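Local coordinates for Ice-binding protein (Flavobacteriaceae bacterium, PDB 5UYT) that probably binds to ice crystals and checks their growth, acting as a bacterial antifreeze protein built from right-handed beta-helix domains, at residues A[179-184]-A[197-202]; A[12-17]-A[27-32]; A[133-138]-A[160-165]; A[171-176]-A[183-188]. All blocks are in the same frame, centred on the assembly; numbering follows the deposited sequence. Where two conformers were deposited one is given.

Contact 1 of 4, residues A[179-184]-A[197-202]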
# COMPACT_ATOMS: atom_id res chain seq x y z
N VAL A 179 -15.11 9.09 5.04
CA VAL A 179 -15.34 7.80 5.70
C VAL A 179 -14.03 7.02 5.76
O VAL A 179 -13.25 7.00 4.79
CB VAL A 179 -16.43 6.97 5.00
CG1 VAL A 179 -16.37 5.50 5.41
CG2 VAL A 179 -17.81 7.54 5.33
N SER A 180 -13.79 6.40 6.91
CA SER A 180 -12.58 5.61 7.12
C SER A 180 -13.02 4.23 7.59
O SER A 180 -13.50 4.10 8.72
CB SER A 180 -11.69 6.28 8.16
OG SER A 180 -10.48 5.58 8.21
N LEU A 181 -12.84 3.23 6.74
CA LEU A 181 -13.31 1.87 7.01
C LEU A 181 -12.13 0.89 7.10
O LEU A 181 -11.42 0.69 6.11
CB LEU A 181 -14.29 1.44 5.92
CG LEU A 181 -14.80 -0.02 5.89
CD1 LEU A 181 -15.39 -0.41 7.24
CD2 LEU A 181 -15.82 -0.26 4.76
N GLU A 182 -11.93 0.32 8.28
CA GLU A 182 -11.02 -0.83 8.42
C GLU A 182 -12.00 -2.00 8.32
O GLU A 182 -12.70 -2.30 9.28
CB GLU A 182 -10.32 -0.81 9.79
CG GLU A 182 -9.35 -1.97 10.00
CD GLU A 182 -8.86 -2.13 11.45
OE1 GLU A 182 -9.22 -1.32 12.35
OE2 GLU A 182 -8.11 -3.07 11.70
N GLY A 183 -12.06 -2.64 7.16
CA GLY A 183 -13.17 -3.53 6.87
C GLY A 183 -13.38 -3.61 5.37
O GLY A 183 -12.48 -3.33 4.57
N ARG A 184 -14.59 -3.97 4.98
CA ARG A 184 -14.93 -4.16 3.57
C ARG A 184 -16.34 -3.65 3.34
O ARG A 184 -17.19 -3.72 4.26
CB ARG A 184 -14.87 -5.66 3.21
CG ARG A 184 -13.47 -6.28 3.27
CD ARG A 184 -13.54 -7.79 3.08
NE ARG A 184 -12.20 -8.41 3.14
CZ ARG A 184 -11.66 -8.95 4.24
NH1 ARG A 184 -12.34 -8.97 5.38
NH2 ARG A 184 -10.43 -9.47 4.21
N VAL A 197 -12.69 8.49 0.31
CA VAL A 197 -12.70 7.59 1.44
C VAL A 197 -11.34 6.93 1.69
O VAL A 197 -10.46 6.96 0.84
CB VAL A 197 -13.77 6.49 1.31
CG1 VAL A 197 -15.13 7.13 1.09
CG2 VAL A 197 -13.42 5.53 0.17
N THR A 198 -11.21 6.29 2.85
CA THR A 198 -10.11 5.35 3.09
C THR A 198 -10.74 4.04 3.47
O THR A 198 -11.57 3.99 4.40
CB THR A 198 -9.22 5.82 4.25
OG1 THR A 198 -8.63 7.07 3.89
CG2 THR A 198 -8.11 4.77 4.56
N VAL A 199 -10.39 2.97 2.75
CA VAL A 199 -10.95 1.63 3.05
C VAL A 199 -9.77 0.66 2.94
O VAL A 199 -9.17 0.56 1.87
CB VAL A 199 -12.06 1.18 2.05
CG1 VAL A 199 -12.60 -0.19 2.44
CG2 VAL A 199 -13.20 2.16 1.97
N ARG A 200 -9.46 -0.04 4.02
CA ARG A 200 -8.37 -1.00 4.03
C ARG A 200 -8.91 -2.31 4.58
O ARG A 200 -9.47 -2.34 5.69
CB ARG A 200 -7.21 -0.49 4.88
CG ARG A 200 -6.85 0.96 4.58
CD ARG A 200 -5.36 1.17 4.56
NE ARG A 200 -4.99 2.57 4.53
CZ ARG A 200 -4.63 3.23 3.42
NH1 ARG A 200 -4.64 2.61 2.22
NH2 ARG A 200 -4.32 4.49 3.52
N LYS A 201 -8.79 -3.37 3.79
CA LYS A 201 -9.29 -4.68 4.25
C LYS A 201 -8.55 -5.08 5.54
O LYS A 201 -7.35 -4.75 5.74
CB LYS A 201 -9.18 -5.74 3.15
CG LYS A 201 -7.76 -6.08 2.74
CD LYS A 201 -7.74 -7.08 1.59
CE LYS A 201 -6.32 -7.49 1.25
NZ LYS A 201 -6.26 -8.50 0.13
N PRO A 202 -9.26 -5.73 6.47
CA PRO A 202 -8.64 -6.10 7.73
C PRO A 202 -7.65 -7.23 7.52
O PRO A 202 -7.82 -8.05 6.62
CB PRO A 202 -9.81 -6.55 8.62
CG PRO A 202 -10.97 -6.72 7.73
CD PRO A 202 -10.68 -6.14 6.38
O HOH W 1 -10.72 9.04 4.68
O HOH W 2 -9.09 -10.52 7.08
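Thr-198 N gives its hydrogen to Val-179 O over 2.9 Å, the first of four hydrogen bonds between the parallel strands. Leu-181 N then donates to Thr-198 O at 2.8 Å. Arg-200 N reaches Leu-181 O, and Gly-183 N closes the series on Arg-200 O. This last bond falls where the chain is already turning its corner at Glu-182 and Gly-183.

Apolar side chains pack on one face of the paired strands. Leu-181 and Val-199 run alongside each other off the same face, with Leu-181 CD2 4.0 Å from Val-199 CG1. The first torsion of Leu-181 (chi1 173°) puts CG on the far side of CB from the backbone N, which sets the isobutyl group beside the valine. Beyond the corner, Arg-184 runs out extended to NE. Its guanidinium then lies with one face on the Pro-202 ring, and NH1 is 3.4 Å from Pro-202 CD.

Further out, Asn-165 OD1 takes a hydrogen bond from Arg-184 NH1, and Ala-10 O takes one from NH2. These acceptors are likely to hold the guanidinium in its rotation over the proline. A water links Val-179 O to Thr-198 OG1. Gly-183 has backbone angles (phi 154°, psi -157°) that call for glycine.

The two segments are stacked rungs of the right-handed beta-helix. Strand 161-163 pairs with strand 180-187 on one side, and strand 28-30 flanks strand 198-200 on the other.

Contact 2 of 4, residues A[12-17]-A[27-32]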
# COMPACT_ATOMS: atom_id res chain seq x y z
N PHE A 12 -11.10 -8.48 -1.38
CA PHE A 12 -11.63 -7.19 -1.77
C PHE A 12 -11.75 -6.21 -0.61
O PHE A 12 -12.07 -6.60 0.51
CB PHE A 12 -13.02 -7.37 -2.42
CG PHE A 12 -12.95 -7.97 -3.78
CD1 PHE A 12 -13.00 -7.14 -4.91
CD2 PHE A 12 -12.81 -9.34 -3.95
CE1 PHE A 12 -12.92 -7.68 -6.18
CE2 PHE A 12 -12.73 -9.89 -5.23
CZ PHE A 12 -12.78 -9.06 -6.35
N ALA A 13 -11.53 -4.94 -0.93
CA ALA A 13 -11.95 -3.81 -0.10
C ALA A 13 -13.38 -3.39 -0.45
O ALA A 13 -14.17 -3.09 0.46
CB ALA A 13 -11.02 -2.62 -0.31
N LEU A 14 -13.68 -3.33 -1.75
CA LEU A 14 -15.01 -2.91 -2.24
C LEU A 14 -15.44 -3.92 -3.29
O LEU A 14 -14.70 -4.18 -4.25
CB LEU A 14 -14.93 -1.53 -2.91
CG LEU A 14 -14.36 -0.37 -2.08
CD1 LEU A 14 -14.16 0.88 -2.95
CD2 LEU A 14 -15.30 -0.08 -0.91
N PHE A 15 -16.62 -4.50 -3.11
CA PHE A 15 -17.09 -5.48 -4.08
C PHE A 15 -18.61 -5.55 -4.14
O PHE A 15 -19.28 -5.58 -3.10
CB PHE A 15 -16.55 -6.89 -3.78
CG PHE A 15 -17.14 -7.94 -4.68
CD1 PHE A 15 -16.66 -8.11 -5.98
CD2 PHE A 15 -18.20 -8.74 -4.26
CE1 PHE A 15 -17.23 -9.05 -6.82
CE2 PHE A 15 -18.78 -9.68 -5.10
CZ PHE A 15 -18.29 -9.84 -6.39
N THR A 16 -19.14 -5.57 -5.36
CA THR A 16 -20.55 -5.91 -5.56
C THR A 16 -20.72 -7.04 -6.57
O THR A 16 -20.00 -7.12 -7.58
CB THR A 16 -21.44 -4.70 -5.93
OG1 THR A 16 -22.80 -5.14 -6.04
CG2 THR A 16 -21.04 -4.04 -7.26
N THR A 17 -21.65 -7.93 -6.26
CA THR A 17 -22.01 -9.00 -7.17
C THR A 17 -22.68 -8.44 -8.44
O THR A 17 -22.56 -9.01 -9.53
CB THR A 17 -22.90 -10.00 -6.41
OG1 THR A 17 -22.06 -10.68 -5.46
CG2 THR A 17 -23.60 -11.03 -7.34
N SER A 27 -9.13 8.98 -2.89
CA SER A 27 -9.48 7.89 -1.98
C SER A 27 -8.26 6.99 -1.84
O SER A 27 -7.43 6.89 -2.77
CB SER A 27 -10.63 7.07 -2.56
OG SER A 27 -11.87 7.79 -2.46
N HIS A 28 -8.17 6.34 -0.69
CA HIS A 28 -7.03 5.49 -0.34
C HIS A 28 -7.58 4.09 -0.07
O HIS A 28 -8.35 3.88 0.89
CB HIS A 28 -6.31 6.06 0.89
CG HIS A 28 -5.82 7.47 0.70
ND1 HIS A 28 -4.78 7.79 -0.15
CD2 HIS A 28 -6.24 8.64 1.23
CE1 HIS A 28 -4.57 9.09 -0.12
NE2 HIS A 28 -5.46 9.64 0.69
N ILE A 29 -7.25 3.15 -0.94
CA ILE A 29 -7.90 1.83 -0.89
C ILE A 29 -6.84 0.75 -0.84
O ILE A 29 -5.94 0.77 -1.67
CB ILE A 29 -8.76 1.53 -2.15
CG1 ILE A 29 -9.77 2.67 -2.46
CG2 ILE A 29 -9.41 0.15 -2.03
CD1 ILE A 29 -10.98 2.72 -1.55
N THR A 30 -6.99 -0.18 0.10
CA THR A 30 -6.14 -1.38 0.18
C THR A 30 -7.04 -2.60 0.11
O THR A 30 -7.81 -2.86 1.02
CB THR A 30 -5.32 -1.43 1.47
OG1 THR A 30 -4.54 -0.24 1.56
CG2 THR A 30 -4.36 -2.67 1.45
N GLY A 31 -6.87 -3.38 -0.95
CA GLY A 31 -7.72 -4.52 -1.26
C GLY A 31 -8.16 -4.41 -2.71
O GLY A 31 -8.12 -3.30 -3.31
N ASP A 32 -8.64 -5.52 -3.27
CA ASP A 32 -9.20 -5.45 -4.62
C ASP A 32 -10.48 -4.59 -4.63
O ASP A 32 -11.18 -4.45 -3.60
CB ASP A 32 -9.46 -6.84 -5.19
CG ASP A 32 -8.19 -7.63 -5.49
OD1 ASP A 32 -7.07 -7.09 -5.31
OD2 ASP A 32 -8.31 -8.81 -5.89
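Phe-12 lays one face of its ring over the CB of Asp-32. This is a CH-pi contact: Asp-32 CB sits 3.8 Å from the centroid of the Phe-12 ring and 21° off its normal. The ring and the carboxylate stand at right angles to each other. With chi1 at -73°, Phe-12 CG is trans to the carbonyl carbon, a turn that brings CD1 and CE1 beneath that methylene. Phe-15 CD1 meets the opposite face of the ring. An alanine in place of Phe-12 would remove this ring and is likely to open a gap between Asp-32 CB and Phe-15.

The carboxylate turns to other partners: OD1 accepts from Val-49 N and OD2 from Gln-51 NE2. The backbone O of Asp-32 serves the contact itself. It takes a hydrogen bond from Ala-13 N at 2.7 Å, in the carbonyl plane, and a weak one from Leu-14 N at 3.3 Å.

This is a corner of the right-handed beta-helix, where successive coils run parallel. The chain bends at Ala-13 and Leu-14, and Phe-12 pairs with Asp-32 just before the bend. Gly-31 comes close to the other coil. A side chain there would clash with Ala-13 N, and its backbone angles also call for glycine.

Inside the corner, Ala-13 CB touches Ile-29 CG2 at 3.6 Å. Leu-14 lies crosswise to Ile-29, its CD1 3.9 Å from Ile-29 CD1. Helix 55-73 borders the aromatic side, with Ala-60 against both Phe-12 and Phe-15.

Contact 3 of 4, residues A[133-138]-A[160-165]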
# COMPACT_ATOMS: atom_id res chain seq x y z
N THR A 133 -19.56 9.86 13.31
CA THR A 133 -19.71 8.62 14.05
C THR A 133 -18.39 7.87 14.10
O THR A 133 -17.68 7.83 13.09
CB THR A 133 -20.73 7.71 13.34
OG1 THR A 133 -22.01 8.36 13.35
CG2 THR A 133 -20.83 6.31 14.01
N GLN A 134 -18.08 7.24 15.23
CA GLN A 134 -16.86 6.41 15.31
C GLN A 134 -17.09 5.05 15.95
O GLN A 134 -17.54 4.97 17.10
CB GLN A 134 -15.78 7.16 16.07
CG GLN A 134 -15.31 8.39 15.32
CD GLN A 134 -14.02 8.94 15.87
OE1 GLN A 134 -13.73 10.12 15.71
NE2 GLN A 134 -13.23 8.09 16.52
N VAL A 135 -16.77 4.01 15.21
CA VAL A 135 -16.75 2.66 15.75
C VAL A 135 -15.32 2.34 16.18
O VAL A 135 -14.40 2.46 15.38
CB VAL A 135 -17.29 1.65 14.72
CG1 VAL A 135 -17.18 0.21 15.25
CG2 VAL A 135 -18.75 1.99 14.44
N LEU A 136 -15.15 1.99 17.45
CA LEU A 136 -13.83 1.81 18.04
C LEU A 136 -13.67 0.36 18.49
O LEU A 136 -14.65 -0.29 18.88
CB LEU A 136 -13.66 2.73 19.26
CG LEU A 136 -14.01 4.21 19.10
CD1 LEU A 136 -13.97 4.94 20.44
CD2 LEU A 136 -13.09 4.90 18.11
N LEU A 137 -12.43 -0.15 18.40
CA LEU A 137 -12.12 -1.49 18.87
C LEU A 137 -11.21 -1.43 20.10
O LEU A 137 -10.27 -0.62 20.16
CB LEU A 137 -11.45 -2.34 17.78
CG LEU A 137 -12.15 -2.39 16.42
CD1 LEU A 137 -11.27 -3.13 15.40
CD2 LEU A 137 -13.56 -2.98 16.52
N THR A 138 -11.49 -2.28 21.09
CA THR A 138 -10.62 -2.33 22.26
C THR A 138 -10.43 -3.74 22.79
O THR A 138 -11.22 -4.65 22.49
CB THR A 138 -11.17 -1.50 23.45
OG1 THR A 138 -12.44 -2.04 23.86
CG2 THR A 138 -11.34 -0.08 23.08
N THR A 160 -17.30 9.24 8.93
CA THR A 160 -17.62 8.08 9.77
C THR A 160 -16.42 7.14 9.85
O THR A 160 -15.86 6.75 8.82
CB THR A 160 -18.86 7.31 9.25
OG1 THR A 160 -20.00 8.15 9.43
CG2 THR A 160 -19.08 5.99 10.03
N VAL A 161 -16.01 6.81 11.07
CA VAL A 161 -14.98 5.77 11.28
C VAL A 161 -15.71 4.45 11.50
O VAL A 161 -16.48 4.30 12.48
CB VAL A 161 -14.09 6.11 12.47
CG1 VAL A 161 -13.16 4.93 12.78
CG2 VAL A 161 -13.32 7.40 12.19
N MET A 162 -15.51 3.51 10.59
CA MET A 162 -16.25 2.25 10.58
C MET A 162 -15.32 1.03 10.65
O MET A 162 -14.20 1.07 10.16
CB MET A 162 -17.16 2.17 9.34
CG MET A 162 -18.16 1.01 9.32
SD MET A 162 -19.33 1.08 10.69
CE MET A 162 -20.53 -0.08 10.00
N LYS A 163 -15.80 -0.04 11.29
CA LYS A 163 -15.04 -1.28 11.43
C LYS A 163 -15.88 -2.44 10.96
O LYS A 163 -17.09 -2.53 11.26
CB LYS A 163 -14.65 -1.53 12.89
CG LYS A 163 -13.93 -0.38 13.56
CD LYS A 163 -12.53 -0.23 12.98
CE LYS A 163 -11.80 0.94 13.65
NZ LYS A 163 -10.53 1.19 12.92
N GLY A 164 -15.22 -3.35 10.25
CA GLY A 164 -15.80 -4.62 9.92
C GLY A 164 -16.24 -4.84 8.49
O GLY A 164 -16.19 -3.94 7.65
N ASN A 165 -16.70 -6.05 8.25
CA ASN A 165 -17.26 -6.41 6.96
C ASN A 165 -18.70 -5.95 6.82
O ASN A 165 -19.56 -6.47 7.51
CB ASN A 165 -17.19 -7.92 6.85
CG ASN A 165 -15.77 -8.40 6.82
OD1 ASN A 165 -14.97 -7.93 6.00
ND2 ASN A 165 -15.42 -9.31 7.72
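Thr-133 and Thr-160 begin neighbouring rungs of the right-handed beta-helix, and the two backbones are bonded only over their first residues. Strands 134-138 and 161-163 then diverge, with 48° between their directions.

Two backbone hydrogen bonds make the join. Val-161 N donates to Thr-133 O at 2.8 Å. Val-135 N donates to Val-161 O, also at 2.8 Å. Gln-134 and Val-161 form the single bridge between them. Two CA-H...O contacts support it, from Thr-160 CA to Thr-133 O and from Gln-134 CA to Val-161 O.

Side-chain packing follows the bonds outward. The extended Gln-134 chain crosses Val-161 at a slant, its CG 3.8 Å from Val-161 CG2. Val-135 and Met-162 run side by side, and Val-135 CG2 touches Met-162 SD at 3.9 Å. Met-162 also rests on Trp-148 and Leu-181. Where the strands spread apart, the aliphatic part of Lys-163 fills in: its CG lies 3.7 Å from Val-135 CG1 and 3.9 Å from Leu-137 CG.

The polar partners lie mostly outside the two segments. Thr-133 OG1 bonds Ala-130 O, and Thr-160 OG1 bonds Ala-157 O. Lys-163 NZ forms a salt bridge with Glu-182 OE1. The backbone N of Lys-163 is buried without a partner. A bend at chi2 (-71°) carries the lysine chain across the neighbouring strand, where its CE comes 3.5 Å from Val-135 O.

Contact 4 of 4, residues A[171-176]-A[183-188]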
# COMPACT_ATOMS: atom_id res chain seq x y z
N ALA A 171 -28.95 -4.37 -1.68
CA ALA A 171 -28.97 -2.92 -1.47
C ALA A 171 -27.64 -2.28 -1.84
O ALA A 171 -26.63 -2.96 -1.95
CB ALA A 171 -29.31 -2.59 -0.01
N ALA A 172 -27.67 -0.96 -2.02
CA ALA A 172 -26.46 -0.18 -2.34
C ALA A 172 -25.68 0.19 -1.08
O ALA A 172 -26.18 0.07 0.06
CB ALA A 172 -26.83 1.07 -3.14
N ILE A 173 -24.43 0.60 -1.28
CA ILE A 173 -23.59 1.14 -0.22
C ILE A 173 -23.07 2.50 -0.66
O ILE A 173 -22.56 2.64 -1.78
CB ILE A 173 -22.40 0.20 0.10
CG1 ILE A 173 -22.91 -1.20 0.45
CG2 ILE A 173 -21.55 0.80 1.25
CD1 ILE A 173 -21.80 -2.23 0.67
N VAL A 174 -23.19 3.49 0.21
CA VAL A 174 -22.77 4.84 -0.10
C VAL A 174 -21.87 5.29 1.06
O VAL A 174 -22.32 5.34 2.22
CB VAL A 174 -23.96 5.82 -0.26
CG1 VAL A 174 -23.45 7.23 -0.57
CG2 VAL A 174 -24.95 5.35 -1.34
N LEU A 175 -20.61 5.62 0.74
CA LEU A 175 -19.64 6.05 1.73
C LEU A 175 -19.28 7.48 1.41
O LEU A 175 -18.66 7.77 0.39
CB LEU A 175 -18.39 5.15 1.69
CG LEU A 175 -18.61 3.64 1.89
CD1 LEU A 175 -17.26 2.96 1.97
CD2 LEU A 175 -19.47 3.33 3.12
N GLN A 176 -19.69 8.39 2.28
CA GLN A 176 -19.56 9.81 2.02
C GLN A 176 -18.15 10.33 2.35
O GLN A 176 -17.32 9.57 2.86
CB GLN A 176 -20.63 10.56 2.82
CG GLN A 176 -22.07 10.34 2.34
CD GLN A 176 -23.07 11.20 3.09
OE1 GLN A 176 -22.88 12.42 3.21
NE2 GLN A 176 -24.14 10.58 3.60
N GLY A 183 -12.06 -2.64 7.16
CA GLY A 183 -13.17 -3.53 6.87
C GLY A 183 -13.38 -3.61 5.37
O GLY A 183 -12.48 -3.33 4.57
N ARG A 184 -14.59 -3.97 4.98
CA ARG A 184 -14.93 -4.16 3.57
C ARG A 184 -16.34 -3.65 3.34
O ARG A 184 -17.19 -3.72 4.26
CB ARG A 184 -14.87 -5.66 3.21
CG ARG A 184 -13.47 -6.28 3.27
CD ARG A 184 -13.54 -7.79 3.08
NE ARG A 184 -12.20 -8.41 3.14
CZ ARG A 184 -11.66 -8.95 4.24
NH1 ARG A 184 -12.34 -8.97 5.38
NH2 ARG A 184 -10.43 -9.47 4.21
N ALA A 185 -16.60 -3.13 2.14
CA ALA A 185 -17.97 -2.86 1.70
C ALA A 185 -18.30 -3.87 0.61
O ALA A 185 -17.69 -3.86 -0.47
CB ALA A 185 -18.13 -1.41 1.19
N LEU A 186 -19.23 -4.77 0.94
CA LEU A 186 -19.61 -5.89 0.08
C LEU A 186 -21.12 -5.88 -0.11
O LEU A 186 -21.86 -5.87 0.87
CB LEU A 186 -19.21 -7.21 0.76
CG LEU A 186 -17.76 -7.36 1.26
CD1 LEU A 186 -17.65 -8.63 2.11
CD2 LEU A 186 -16.78 -7.41 0.10
N SER A 187 -21.56 -5.90 -1.37
CA SER A 187 -23.00 -6.03 -1.69
C SER A 187 -23.31 -7.30 -2.49
O SER A 187 -22.60 -7.62 -3.46
CB SER A 187 -23.50 -4.81 -2.47
OG SER A 187 -24.87 -5.01 -2.91
N THR A 188 -24.40 -7.99 -2.13
CA THR A 188 -24.87 -9.18 -2.86
C THR A 188 -25.59 -8.83 -4.16
O THR A 188 -25.86 -9.72 -4.95
CB THR A 188 -25.82 -10.04 -2.01
OG1 THR A 188 -26.92 -9.24 -1.60
CG2 THR A 188 -25.11 -10.57 -0.77
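Two faces of one beta-helix coil meet here across its interior. Strands 173-175 and 184-187 run nearly opposite ways, at 153°, with their axes 8.6 Å apart at the closest. Side chains span this distance.

Ile-173 reaches inward and sets its CD1 3.8 Å from Ala-185 CB. The same methyl lies 3.6 Å from Leu-186 N, over the backbone of the facing strand. Ile-173 CG2 also approaches the alanine methyl, so two branches of the isoleucine meet it from the same side. The small Ala-185 thus lets the isoleucine tip come close to the main chain.

Nearer the next turn, Ser-187 OG donates to Ala-171 O at 2.9 Å. A chi1 of 173° carries OG away from the backbone N and aims it across the coil. It lies 18° from the carbonyl plane, and Thr-189 N gives it a further weak hydrogen bond. Putting an alanine at Ser-187 would take away the hydroxyl and probably cost Ala-171 O this bond, leaving the two faces untied at that end.

Leu-14 and Thr-16 of the neighbouring coil, on strand 12-16, adjoin Ala-185 and Ser-187. Side chains meeting across the interior of one coil are typical of the beta-solenoid.

How the contacts relate
All four contacts lie in the first ice-binding-like region. Contact 2 comes first along the chain, then contact 3, contact 4 and contact 1, whose first segment overlaps contact 4 at Gly-183 and Arg-184. Contact 1 is in the middle: its centre is about 8 Å from that of contact 2, 9 Å from contact 3 and 11 Å from contact 4. Contacts 2 and 3 do not touch, with centres about 17 Å apart. Strand 180-187 pairs with strands 161-163, 198-200 and 12-16. The N-terminal strand 12-16 therefore stacks beside a coil formed much later in sequence. Contacts 1 to 3 join coils, and contact 4 crosses one, so together they sample both the stacking of coils and the packing within one.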